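Local structure of DUF416 domain-containing protein (Shewanella baltica, 2Q9R) at residues L22-L27 against S103-A108; K13-P18 against S164-I169. The protein is of unknown function but belongs to the DUF416 family and folds as an all-helical domain, captured here with benzoic acid bound in a pocket. All blocks are in the same frame, centred on the assembly; numbering follows the deposited sequence. Where two conformers were deposited one is given.

Interaction 1: residues L22-L27 against S103-A108; sequences LFATAL and STLLGA
A24 and L105 mark the closest backbone approach, their CA atoms 7.2 Å apart, where 22-27 of helix 17-42 and 103-108 of helix 92-111 pass each other in roughly opposite senses. Nearly everything here is done by one side chain: L105 reaches across and sets its forked end onto the backbone ridge between A24 and T25. With its CG anti to the backbone N (chi1 174°), the fork is carried out toward the facing helix. Both of its methyls, CD1 and CD2, rest against A24 CB, each 4.1 Å away. CD2 goes further in: L105 CD2 lies 3.9 Å from A24 C, 3.7 Å from T25 N and 3.5 Å from T25 OG1, so one methyl group covers the A24-T25 peptide link and also touches the threonine hydroxyl. The threonine side chain runs roughly perpendicular to that of L105. T25 OG1 sits beside its own backbone N (chi1 -57°) and hydrogen-bonds to Q21 O one turn back, which satisfies the hydroxyl in this buried place and leaves its meeting with L105 a plain van der Waals contact. All three residues are buried. Around them, A24 also touches I117 of helix 114-118 and I120 of helix 120-136, while W58 and L61 of helix 47-62 pack on T25.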
loop_
_atom_site.group_PDB
_atom_site.type_symbol
_atom_site.label_atom_id
_atom_site.label_comp_id
_atom_site.label_asym_id
_atom_site.label_seq_id
_atom_site.Cartn_x
_atom_site.Cartn_y
_atom_site.Cartn_z
ATOM N N LEU A 22 3.934 -17.212 19.537
ATOM C CA LEU A 22 3.007 -17.350 18.399
ATOM C C LEU A 22 2.811 -16.032 17.636
ATOM O O LEU A 22 2.916 -15.983 16.378
ATOM C CB LEU A 22 1.647 -17.912 18.876
ATOM C CG LEU A 22 0.486 -18.030 17.869
ATOM C CD1 LEU A 22 0.910 -18.824 16.613
ATOM C CD2 LEU A 22 -0.751 -18.694 18.531
ATOM N N PHE A 23 2.474 -14.977 18.384
ATOM C CA PHE A 23 2.307 -13.629 17.826
ATOM C C PHE A 23 3.506 -13.219 16.948
ATOM O O PHE A 23 3.353 -12.762 15.796
ATOM C CB PHE A 23 2.086 -12.622 18.996
ATOM C CG PHE A 23 1.927 -11.171 18.550
ATOM C CD1 PHE A 23 3.032 -10.369 18.350
ATOM C CD2 PHE A 23 0.647 -10.625 18.335
ATOM C CE1 PHE A 23 2.892 -9.038 17.966
ATOM C CE2 PHE A 23 0.496 -9.309 17.913
ATOM C CZ PHE A 23 1.619 -8.516 17.700
ATOM N N ALA A 24 4.699 -13.346 17.526
ATOM C CA ALA A 24 5.958 -12.952 16.867
ATOM C C ALA A 24 6.307 -13.864 15.676
ATOM O O ALA A 24 6.765 -13.401 14.615
ATOM C CB ALA A 24 7.116 -12.952 17.931
ATOM N N THR A 25 6.042 -15.155 15.806
ATOM C CA THR A 25 6.253 -16.088 14.689
ATOM C C THR A 25 5.393 -15.695 13.497
ATOM O O THR A 25 5.906 -15.620 12.394
ATOM C CB THR A 25 5.972 -17.513 15.104
ATOM O OG1 THR A 25 6.840 -17.790 16.215
ATOM C CG2 THR A 25 6.265 -18.552 13.969
ATOM N N ALA A 26 4.105 -15.449 13.752
ATOM C CA ALA A 26 3.165 -15.022 12.704
ATOM C C ALA A 26 3.648 -13.721 12.000
ATOM O O ALA A 26 3.598 -13.594 10.763
ATOM C CB ALA A 26 1.754 -14.832 13.321
ATOM N N LEU A 27 4.056 -12.725 12.781
ATOM C CA LEU A 27 4.653 -11.522 12.211
ATOM C C LEU A 27 5.927 -11.802 11.391
ATOM O O LEU A 27 6.158 -11.173 10.392
ATOM C CB LEU A 27 4.940 -10.457 13.298
ATOM C CG LEU A 27 3.735 -9.766 13.940
ATOM C CD1 LEU A 27 4.201 -8.592 14.789
ATOM C CD2 LEU A 27 2.621 -9.341 12.879
ATOM N N SER A 103 16.077 -13.833 13.426
ATOM C CA SER A 103 17.223 -14.043 14.301
ATOM C C SER A 103 16.914 -13.636 15.739
ATOM O O SER A 103 17.256 -14.351 16.665
ATOM C CB SER A 103 18.445 -13.266 13.822
ATOM O OG SER A 103 18.823 -13.625 12.506
ATOM N N THR A 104 16.322 -12.451 15.914
ATOM C CA THR A 104 15.911 -11.946 17.230
ATOM C C THR A 104 14.931 -12.915 17.927
ATOM O O THR A 104 15.095 -13.249 19.081
ATOM C CB THR A 104 15.261 -10.557 17.084
ATOM O OG1 THR A 104 16.181 -9.685 16.415
ATOM C CG2 THR A 104 14.850 -9.969 18.440
ATOM N N LEU A 105 13.938 -13.404 17.201
ATOM C CA LEU A 105 12.983 -14.361 17.793
ATOM C C LEU A 105 13.621 -15.689 18.214
ATOM O O LEU A 105 13.341 -16.209 19.325
ATOM C CB LEU A 105 11.812 -14.579 16.820
ATOM C CG LEU A 105 10.815 -15.642 17.237
ATOM C CD1 LEU A 105 10.289 -15.394 18.694
ATOM C CD2 LEU A 105 9.691 -15.682 16.191
ATOM N N LEU A 106 14.435 -16.281 17.331
ATOM C CA LEU A 106 15.158 -17.488 17.690
ATOM C C LEU A 106 16.062 -17.228 18.887
ATOM O O LEU A 106 16.138 -18.045 19.797
ATOM C CB LEU A 106 16.016 -17.986 16.536
ATOM C CG LEU A 106 15.418 -18.913 15.491
ATOM C CD1 LEU A 106 16.366 -19.023 14.300
ATOM C CD2 LEU A 106 15.136 -20.278 16.099
ATOM N N GLY A 107 16.731 -16.079 18.900
ATOM C CA GLY A 107 17.597 -15.737 20.032
ATOM C C GLY A 107 16.830 -15.557 21.329
ATOM O O GLY A 107 17.300 -15.954 22.388
ATOM N N ALA A 108 15.632 -14.992 21.236
ATOM C CA ALA A 108 14.774 -14.760 22.397
ATOM C C ALA A 108 14.225 -16.067 22.979
ATOM O O ALA A 108 14.189 -16.236 24.191
ATOM C CB ALA A 108 13.648 -13.816 22.036
#

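Interaction 2: residues K13-P18 against S164-I169; sequences KALTLP and SLLEII
No ring, amide or other flat group takes part where L15 meets L166 and I169; the contact is made wholly of branched aliphatic ends, with methyls in place of faces and edges. L166 CD1 nestles against the fork of L15, 3.7 Å from L15 CD1 and 4.1 Å from L15 CG, the two side chains crossing obliquely. L166 has its CG anti to the backbone N (chi1 178°), which, with chi2 near 54°, brings CD1 rather than CD2 toward L15 although its CB leaves the helix at an angle to it. One turn on, I169 adds a looser touch, I169 CG2 lying 4.4 Å from L15 CD2. F8, R11 and L12 of helix 8-14 also pack on L166. The backbone around L15 is held by polar bonds: K20 NZ ties down both K13 O and L15 O, while the T16 side chain caps the start of helix 17-42 and T16 N bonds to Q19 OE1 in the manner of a capping box. In this all-helical fold, the motif is a short connection between helix 8-14 and helix 17-42, closed by the N-cap at T16: T16 is exposed, while L15 turns its side chain inward against helix 153-170.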
loop_
_atom_site.group_PDB
_atom_site.type_symbol
_atom_site.label_atom_id
_atom_site.label_comp_id
_atom_site.label_asym_id
_atom_site.label_seq_id
_atom_site.Cartn_x
_atom_site.Cartn_y
_atom_site.Cartn_z
ATOM N N LYS A 13 2.231 -7.482 26.394
ATOM C CA LYS A 13 3.112 -7.879 27.494
ATOM C C LYS A 13 2.423 -8.874 28.459
ATOM O O LYS A 13 3.082 -9.720 29.073
ATOM C CB LYS A 13 3.598 -6.653 28.262
ATOM C CG LYS A 13 4.571 -5.779 27.466
ATOM C CD LYS A 13 4.781 -4.414 28.115
ATOM C CE LYS A 13 5.703 -3.518 27.273
ATOM N NZ LYS A 13 6.132 -2.281 28.020
ATOM N N ALA A 14 1.105 -8.754 28.573
ATOM C CA ALA A 14 0.298 -9.657 29.400
ATOM C C ALA A 14 0.162 -11.070 28.824
ATOM O O ALA A 14 -0.213 -11.988 29.533
ATOM C CB ALA A 14 -1.072 -9.037 29.658
ATOM N N LEU A 15 0.516 -11.273 27.569
ATOM C CA LEU A 15 0.559 -12.631 27.027
ATOM C C LEU A 15 1.538 -13.554 27.761
ATOM O O LEU A 15 2.561 -13.106 28.309
ATOM C CB LEU A 15 0.937 -12.576 25.563
ATOM C CG LEU A 15 -0.085 -11.880 24.662
ATOM C CD1 LEU A 15 0.396 -11.969 23.221
ATOM C CD2 LEU A 15 -1.526 -12.467 24.823
ATOM N N THR A 16 1.230 -14.850 27.766
ATOM C CA THR A 16 2.188 -15.857 28.229
ATOM C C THR A 16 3.306 -15.980 27.187
ATOM O O THR A 16 3.160 -15.509 26.030
ATOM C CB THR A 16 1.556 -17.217 28.367
ATOM O OG1 THR A 16 1.178 -17.668 27.057
ATOM C CG2 THR A 16 0.343 -17.152 29.273
ATOM N N LEU A 17 4.415 -16.599 27.585
ATOM C CA LEU A 17 5.531 -16.806 26.650
ATOM C C LEU A 17 5.104 -17.483 25.328
ATOM O O LEU A 17 5.438 -16.991 24.253
ATOM C CB LEU A 17 6.687 -17.556 27.320
ATOM C CG LEU A 17 7.878 -17.903 26.404
ATOM C CD1 LEU A 17 8.704 -16.665 26.186
ATOM C CD2 LEU A 17 8.753 -19.058 26.949
ATOM N N PRO A 18 4.383 -18.609 25.404
ATOM C CA PRO A 18 3.923 -19.256 24.168
ATOM C C PRO A 18 2.986 -18.382 23.323
ATOM O O PRO A 18 3.125 -18.372 22.106
ATOM C CB PRO A 18 3.243 -20.556 24.654
ATOM C CG PRO A 18 3.625 -20.697 26.071
ATOM C CD PRO A 18 4.000 -19.374 26.611
ATOM N N SER A 164 -5.732 -7.561 15.292
ATOM C CA SER A 164 -6.526 -8.758 15.032
ATOM C C SER A 164 -5.786 -10.030 15.441
ATOM O O SER A 164 -6.372 -10.947 15.991
ATOM C CB SER A 164 -6.878 -8.825 13.557
ATOM O OG SER A 164 -7.896 -7.891 13.267
ATOM N N LEU A 165 -4.502 -10.077 15.153
ATOM C CA LEU A 165 -3.656 -11.179 15.586
ATOM C C LEU A 165 -3.613 -11.262 17.118
ATOM O O LEU A 165 -3.686 -12.348 17.705
ATOM C CB LEU A 165 -2.240 -10.976 15.041
ATOM C CG LEU A 165 -1.185 -12.031 15.315
ATOM C CD1 LEU A 165 -1.594 -13.419 14.724
ATOM C CD2 LEU A 165 0.167 -11.535 14.735
ATOM N N LEU A 166 -3.489 -10.118 17.781
ATOM C CA LEU A 166 -3.422 -10.120 19.241
ATOM C C LEU A 166 -4.735 -10.615 19.849
ATOM O O LEU A 166 -4.729 -11.414 20.819
ATOM C CB LEU A 166 -3.091 -8.729 19.778
ATOM C CG LEU A 166 -3.029 -8.513 21.293
ATOM C CD1 LEU A 166 -2.075 -9.490 21.938
ATOM C CD2 LEU A 166 -2.625 -7.070 21.607
ATOM N N GLU A 167 -5.846 -10.132 19.292
ATOM C CA GLU A 167 -7.172 -10.510 19.758
ATOM C C GLU A 167 -7.457 -11.985 19.670
ATOM O O GLU A 167 -8.078 -12.524 20.559
ATOM C CB GLU A 167 -8.256 -9.787 18.956
ATOM C CG GLU A 167 -8.365 -8.324 19.271
ATOM C CD GLU A 167 -9.276 -7.606 18.296
ATOM O OE1 GLU A 167 -9.974 -8.300 17.516
ATOM O OE2 GLU A 167 -9.295 -6.358 18.318
ATOM N N ILE A 168 -7.075 -12.627 18.575
ATOM C CA ILE A 168 -7.349 -14.053 18.458
ATOM C C ILE A 168 -6.476 -14.856 19.438
ATOM O O ILE A 168 -6.964 -15.806 20.076
ATOM C CB ILE A 168 -7.349 -14.567 16.989
ATOM C CG1 ILE A 168 -7.787 -16.035 16.942
ATOM C CG2 ILE A 168 -6.020 -14.316 16.267
ATOM C CD1 ILE A 168 -8.541 -16.423 15.645
ATOM N N ILE A 169 -5.232 -14.445 19.627
ATOM C CA ILE A 169 -4.372 -15.132 20.594
ATOM C C ILE A 169 -4.832 -14.919 22.016
ATOM O O ILE A 169 -4.861 -15.866 22.806
ATOM C CB ILE A 169 -2.885 -14.716 20.406
ATOM C CG1 ILE A 169 -2.440 -15.151 18.995
ATOM C CG2 ILE A 169 -1.970 -15.293 21.485
ATOM C CD1 ILE A 169 -1.078 -14.581 18.549
#

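Helix 17-42 ties the two contacts together: interaction 1 uses its early turns, and interaction 2 uses L15, in the turn just ahead of it. Their centres lie 13 Å apart and they touch directly, with I169 CD1 packed on L22 and F23 and L165 on F23 and L27, so helices 92-111 and 153-170 each pack against helix 17-42. Both are buried packing contacts, but interaction 1 lies nearer the centre of the chain, about 7 Å against 15 Å, presses a leucine onto helical backbone and includes a threonine hydroxyl bonded to Q21 O. Interaction 2 is wholly aliphatic, beneath a turn with exposed residues. In sequence, both segments of interaction 1 fall between those of interaction 2.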